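Local coordinates for inner membrane protein (Salmonella typhimurium LT2, PDB 2QJV) that probably acts as a sugar isomerase of the KduI/IolB family, a metal-binding cupin protein assigned glucuronate isomerase activity, at residues 164-169 / 229-234; 160-165 / 236-241. The protein carries 2 engineered substitutions. All coordinates share one frame; numbering follows the deposited sequence. Where two conformers were deposited one is given.

Interaction 1 of 2, residues 164-169 / 229-234; sequences ATSSWP and HPVATI. Engineered in segment 164-169: Ala164 (natural residue Asp). With NI (nickel (II) ion), chain D.
Thr233 grips the carbonyl oxygen of Ala164, an engineered residue, with both its side chain and its backbone. Its CB stands 3.5 Å from Ala164 O, and CG2 comes just as close. At the tip, OG1 donates to Ala164 O over 2.7 Å, in the carbonyl plane and on a lone pair; Asn161 O also lies within bonding range and competes for this hydroxyl. The amide of Thr233 adds a longer bond of 3.3 Å between Thr233 N and Ala164 O, tilted from the carbonyl plane. Setting OG1 between the backbone N and the carbonyl carbon (chi1 69°) brings hydroxyl and amide onto the same acceptor.

Further along, Ser166 and Val231 form an antiparallel hydrogen-bonded pair, with Ser166 N 3.0 Å from Val231 O and a nearly straight return bond (177°) from Val231 N to Ser166 O. Beside it, Thr165 pairs with Ala232 without such bonds, and Thr165 CG2 packs against Val231 O at 3.3 Å. This short ladder is an edge of the four-stranded sheet of a cupin beta-barrel, and the residues just before Val231 lead from the metal centre: His229 NE2 binds nickel at 2.2 Å, together with His171, His173, Glu186 and two waters, the three-histidine, one-glutamate set familiar from cupins.

Beyond the paired residues, where both chains leave the sheet, a water joins Ser167 O, to which it donates, to His229 N, from which it accepts, and lies over one face of the imidazole; His229 ND1 is bonded to the carbonyl of Gly227, which steadies the ring. Trp168 CE3 meets Pro230 CB at 3.8 Å, approaching obliquely. The indole NE1 of Trp168 reaches Ala235 O of the second subunit, and Ile234 of that subunit packs on Trp168, Thr165 and Ala232.

Interaction 2 of 2, residues 160-165 / 236-241; sequences TNAGAT and GYDNYY. Engineered in segment 160-165: Ala162 (natural residue Glu), Ala164 (natural residue Asp).
Asp238 OD1 reaches over to the turn after Thr160 and accepts the amide of Ala162, an engineered residue, with Ala162 N 2.9 Å away. The bond is nearly straight (170°) and uses the carboxylate's anti lone pair, away from the other oxygen. Asp238 CG lies beside its own backbone N (chi1 -70°), which carries OD1 to this amide and to within 3.5 Å of Asn161 CA. The methyl of Ala162 points across the gap and rests on the backbone of Gly236 and Tyr237, with CB 3.5 Å from Tyr237 N.

One step along, Thr160 and Asn239 form an antiparallel hydrogen-bonded pair, each amide 3.0 Å from the other's carbonyl oxygen (Thr160 N to Asn239 O, Asn239 N to Thr160 O). Their side chains lie side by side, bridged by a water hydrogen-bonded to Thr160 OG1 and donating to Asn239 OD1. A second water donates to both Asn161 OD1 and Asn239 O, tying the side-chain oxygen of Asn161 to the carbonyl of the paired Asn239.

The next shell sets these groups. Thr160 OG1 and Tyr241 OH both probably bond to Ser166 OG, and Asn239 ND2 bonds to His190 ND1. The turn itself is closed by Ala164 N bonding to Asn161 O, 3.0 Å away.

The contact lies where strand 154-160 ends against strand 238-246 in a five-stranded antiparallel sheet of the cupin fold; strand 181-193 flanks strand 238-246 on its other edge, while Thr160, Asn239 and Tyr241 face strand 231-233 of the four-stranded sheet.

Overall arrangement
Interactions 1 and 2 share Ala164 and Thr165 and start from one continuous run of chain, their centres about 9 Å apart. Interaction 1 is buried and belongs to the four-stranded sheet, where paired backbones carry His229 to the nickel; interaction 2 is partly buried, belongs to the five-stranded sheet, and adds to one backbone pair a side-chain carboxylate that accepts a turn amide, and two bridging waters. The run 160-165 leaves the five-stranded sheet and enters the four-stranded one, so it joins the two sheets of the cupin barrel, and the hydroxyl of Ser166 in interaction 1 links back to side chains of interaction 2. Both also touch the second subunit.

Interaction 1 of 2, residues 164-169 / 229-234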
loop_
_atom_site.group_PDB
_atom_site.type_symbol
_atom_site.label_atom_id
_atom_site.label_comp_id
_atom_site.label_asym_id
_atom_site.label_seq_id
_atom_site.Cartn_x
_atom_site.Cartn_y
_atom_site.Cartn_z
ATOM N N ALA A 164 -21.775 -0.361 22.152
ATOM C CA ALA A 164 -20.811 0.252 23.055
ATOM C C ALA A 164 -19.387 0.267 22.495
ATOM O O ALA A 164 -18.980 -0.558 21.646
ATOM C CB ALA A 164 -20.819 -0.464 24.432
ATOM N N THR A 165 -18.611 1.199 23.041
ATOM C CA THR A 165 -17.193 1.373 22.721
ATOM C C THR A 165 -16.351 0.944 23.939
ATOM O O THR A 165 -16.670 1.329 25.055
ATOM C CB THR A 165 -16.873 2.846 22.369
ATOM O OG1 THR A 165 -17.944 3.410 21.611
ATOM C CG2 THR A 165 -15.532 2.946 21.603
ATOM N N SER A 166 -15.309 0.140 23.713
ATOM C CA SER A 166 -14.413 -0.310 24.787
ATOM C C SER A 166 -12.951 0.006 24.413
ATOM O O SER A 166 -12.691 0.505 23.308
ATOM C CB SER A 166 -14.656 -1.795 25.182
ATOM O OG SER A 166 -14.452 -2.662 24.125
ATOM N N SER A 167 -12.022 -0.233 25.362
ATOM C CA SER A 167 -10.636 0.254 25.257
ATOM C C SER A 167 -10.719 1.782 24.926
ATOM O O SER A 167 -9.941 2.344 24.159
ATOM C CB SER A 167 -9.805 -0.563 24.258
ATOM O OG SER A 167 -9.843 -1.947 24.645
ATOM N N TRP A 168 -11.650 2.415 25.609
ATOM C CA TRP A 168 -12.073 3.756 25.333
ATOM C C TRP A 168 -12.550 4.377 26.634
ATOM O O TRP A 168 -13.250 3.726 27.382
ATOM C CB TRP A 168 -13.202 3.712 24.271
ATOM C CG TRP A 168 -13.796 5.033 23.950
ATOM C CD1 TRP A 168 -14.984 5.524 24.407
ATOM C CD2 TRP A 168 -13.234 6.046 23.104
ATOM N NE1 TRP A 168 -15.200 6.783 23.899
ATOM C CE2 TRP A 168 -14.150 7.130 23.092
ATOM C CE3 TRP A 168 -12.060 6.137 22.338
ATOM C CZ2 TRP A 168 -13.911 8.311 22.367
ATOM C CZ3 TRP A 168 -11.818 7.296 21.626
ATOM C CH2 TRP A 168 -12.740 8.376 21.633
ATOM N N PRO A 169 -12.201 5.658 26.919
ATOM C CA PRO A 169 -11.419 6.625 26.150
ATOM C C PRO A 169 -10.064 6.036 25.805
ATOM O O PRO A 169 -9.502 5.242 26.569
ATOM C CB PRO A 169 -11.266 7.815 27.088
ATOM C CG PRO A 169 -12.320 7.676 28.025
ATOM C CD PRO A 169 -12.617 6.230 28.200
ATOM N N HIS A 229 -5.975 2.288 20.904
ATOM C CA HIS A 229 -6.549 1.065 20.310
ATOM C C HIS A 229 -8.017 0.771 20.686
ATOM O O HIS A 229 -8.358 -0.363 21.111
ATOM C CB HIS A 229 -5.618 -0.129 20.632
ATOM C CG HIS A 229 -5.086 -0.135 22.039
ATOM N ND1 HIS A 229 -4.017 0.648 22.433
ATOM C CD2 HIS A 229 -5.442 -0.849 23.130
ATOM C CE1 HIS A 229 -3.731 0.405 23.689
ATOM N NE2 HIS A 229 -4.582 -0.497 24.139
ATOM N N PRO A 230 -8.895 1.770 20.499
ATOM C CA PRO A 230 -10.317 1.523 20.844
ATOM C C PRO A 230 -11.050 0.513 19.934
ATOM O O PRO A 230 -10.682 0.331 18.749
ATOM C CB PRO A 230 -10.958 2.922 20.714
ATOM C CG PRO A 230 -10.083 3.603 19.697
ATOM C CD PRO A 230 -8.697 3.132 19.993
ATOM N N VAL A 231 -12.076 -0.111 20.521
ATOM C CA VAL A 231 -12.947 -1.068 19.870
ATOM C C VAL A 231 -14.373 -0.494 19.770
ATOM O O VAL A 231 -15.027 -0.200 20.790
ATOM C CB VAL A 231 -12.975 -2.396 20.643
ATOM C CG1 VAL A 231 -14.055 -3.353 20.092
ATOM C CG2 VAL A 231 -11.559 -3.046 20.688
ATOM N N ALA A 232 -14.853 -0.352 18.540
ATOM C CA ALA A 232 -16.230 0.089 18.269
ATOM C C ALA A 232 -17.067 -1.121 17.831
ATOM O O ALA A 232 -16.812 -1.734 16.793
ATOM C CB ALA A 232 -16.302 1.235 17.227
ATOM N N THR A 233 -18.052 -1.472 18.641
ATOM C CA THR A 233 -18.948 -2.575 18.326
ATOM C C THR A 233 -20.133 -2.087 17.450
ATOM O O THR A 233 -20.452 -0.906 17.380
ATOM C CB THR A 233 -19.463 -3.337 19.621
ATOM O OG1 THR A 233 -20.334 -2.499 20.343
ATOM C CG2 THR A 233 -18.308 -3.804 20.522
ATOM N N ILE A 234 -20.798 -3.065 16.838
ATOM C CA ILE A 234 -21.845 -2.927 15.848
ATOM C C ILE A 234 -23.170 -3.477 16.372
ATOM O O ILE A 234 -23.200 -4.581 16.926
ATOM C CB ILE A 234 -21.373 -3.746 14.563
ATOM C CG1 ILE A 234 -20.094 -3.109 13.967
ATOM C CG2 ILE A 234 -22.428 -3.893 13.520
ATOM C CD1 ILE A 234 -20.232 -1.694 13.521
HETATM NI NI NI D . -4.492 -1.428 26.105
HETATM O O HOH W 1 -7.242 2.426 23.753
HETATM O O HOH W 2 -6.485 -2.342 26.047
HETATM O O HOH W 3 -4.568 -2.302 28.108
#

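Interaction 2 of 2, residues 160-165 / 236-241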
loop_
_atom_site.group_PDB
_atom_site.type_symbol
_atom_site.label_atom_id
_atom_site.label_comp_id
_atom_site.label_asym_id
_atom_site.label_seq_id
_atom_site.Cartn_x
_atom_site.Cartn_y
_atom_site.Cartn_z
ATOM N N THR A 160 -18.157 -6.380 25.733
ATOM C CA THR A 160 -18.668 -5.120 25.230
ATOM C C THR A 160 -19.976 -5.408 24.489
ATOM O O THR A 160 -19.975 -6.001 23.426
ATOM C CB THR A 160 -17.634 -4.377 24.339
ATOM O OG1 THR A 160 -16.351 -4.356 24.990
ATOM C CG2 THR A 160 -18.111 -2.895 24.018
ATOM N N ASN A 161 -21.079 -4.946 25.039
ATOM C CA ASN A 161 -22.385 -5.163 24.383
ATOM C C ASN A 161 -22.537 -4.328 23.114
ATOM O O ASN A 161 -21.913 -3.256 22.975
ATOM C CB ASN A 161 -23.509 -4.971 25.394
ATOM C CG ASN A 161 -23.481 -6.038 26.488
ATOM O OD1 ASN A 161 -22.797 -7.077 26.379
ATOM N ND2 ASN A 161 -24.224 -5.796 27.523
ATOM N N ALA A 162 -23.283 -4.889 22.156
ATOM C CA ALA A 162 -23.465 -4.301 20.821
ATOM C C ALA A 162 -23.864 -2.827 20.932
ATOM O O ALA A 162 -24.843 -2.497 21.616
ATOM C CB ALA A 162 -24.500 -5.092 20.009
ATOM N N GLY A 163 -23.079 -1.996 20.237
ATOM C CA GLY A 163 -23.251 -0.547 20.228
ATOM C C GLY A 163 -22.110 0.166 20.949
ATOM O O GLY A 163 -21.475 1.092 20.360
ATOM N N ALA A 164 -21.775 -0.361 22.152
ATOM C CA ALA A 164 -20.811 0.252 23.055
ATOM C C ALA A 164 -19.387 0.267 22.495
ATOM O O ALA A 164 -18.980 -0.558 21.646
ATOM C CB ALA A 164 -20.819 -0.464 24.432
ATOM N N THR A 165 -18.611 1.199 23.041
ATOM C CA THR A 165 -17.193 1.373 22.721
ATOM C C THR A 165 -16.351 0.944 23.939
ATOM O O THR A 165 -16.670 1.329 25.055
ATOM C CB THR A 165 -16.873 2.846 22.369
ATOM O OG1 THR A 165 -17.944 3.410 21.611
ATOM C CG2 THR A 165 -15.532 2.946 21.603
ATOM N N GLY A 236 -26.420 -5.354 17.102
ATOM C CA GLY A 236 -26.746 -6.756 16.838
ATOM C C GLY A 236 -25.678 -7.760 17.197
ATOM O O GLY A 236 -25.982 -8.936 17.404
ATOM N N TYR A 237 -24.429 -7.310 17.317
ATOM C CA TYR A 237 -23.302 -8.195 17.624
ATOM C C TYR A 237 -22.536 -7.846 18.887
ATOM O O TYR A 237 -21.726 -6.909 18.924
ATOM C CB TYR A 237 -22.337 -8.260 16.442
ATOM C CG TYR A 237 -23.003 -8.827 15.217
ATOM C CD1 TYR A 237 -23.351 -10.181 15.162
ATOM C CD2 TYR A 237 -23.278 -8.032 14.106
ATOM C CE1 TYR A 237 -23.955 -10.713 14.050
ATOM C CE2 TYR A 237 -23.927 -8.579 12.971
ATOM C CZ TYR A 237 -24.254 -9.901 12.968
ATOM O OH TYR A 237 -24.861 -10.436 11.847
ATOM N N ASP A 238 -22.830 -8.622 19.923
ATOM C CA ASP A 238 -22.101 -8.536 21.188
ATOM C C ASP A 238 -20.641 -9.011 20.960
ATOM O O ASP A 238 -20.348 -9.892 20.128
ATOM C CB ASP A 238 -22.767 -9.344 22.308
ATOM C CG ASP A 238 -24.065 -8.762 22.794
ATOM O OD1 ASP A 238 -24.319 -7.540 22.712
ATOM O OD2 ASP A 238 -24.850 -9.581 23.272
ATOM N N ASN A 239 -19.722 -8.370 21.668
ATOM C CA ASN A 239 -18.293 -8.621 21.552
ATOM C C ASN A 239 -17.685 -9.076 22.894
ATOM O O ASN A 239 -18.190 -8.775 23.974
ATOM C CB ASN A 239 -17.609 -7.354 20.978
ATOM C CG ASN A 239 -16.061 -7.423 20.891
ATOM O OD1 ASN A 239 -15.407 -6.673 21.619
ATOM N ND2 ASN A 239 -15.472 -8.273 19.991
ATOM N N TYR A 240 -16.635 -9.866 22.760
ATOM C CA TYR A 240 -15.804 -10.346 23.808
ATOM C C TYR A 240 -14.378 -10.291 23.267
ATOM O O TYR A 240 -14.151 -10.520 22.074
ATOM C CB TYR A 240 -16.179 -11.795 24.188
ATOM C CG TYR A 240 -15.109 -12.572 24.920
ATOM C CD1 TYR A 240 -14.087 -13.216 24.199
ATOM C CD2 TYR A 240 -15.084 -12.663 26.305
ATOM C CE1 TYR A 240 -13.075 -13.902 24.831
ATOM C CE2 TYR A 240 -14.095 -13.402 26.958
ATOM C CZ TYR A 240 -13.085 -14.021 26.212
ATOM O OH TYR A 240 -12.072 -14.756 26.796
ATOM N N TYR A 241 -13.427 -9.950 24.127
ATOM C CA TYR A 241 -12.016 -10.164 23.804
ATOM C C TYR A 241 -11.176 -10.524 25.015
ATOM O O TYR A 241 -11.447 -10.095 26.137
ATOM C CB TYR A 241 -11.369 -8.995 23.013
ATOM C CG TYR A 241 -11.558 -7.608 23.592
ATOM C CD1 TYR A 241 -10.778 -7.156 24.673
ATOM C CD2 TYR A 241 -12.496 -6.732 23.038
ATOM C CE1 TYR A 241 -10.939 -5.894 25.186
ATOM C CE2 TYR A 241 -12.668 -5.470 23.545
ATOM C CZ TYR A 241 -11.878 -5.044 24.627
ATOM O OH TYR A 241 -12.024 -3.769 25.119
HETATM O O HOH W 4 -15.595 -6.859 24.406
HETATM O O HOH W 5 -20.758 -8.878 25.148
#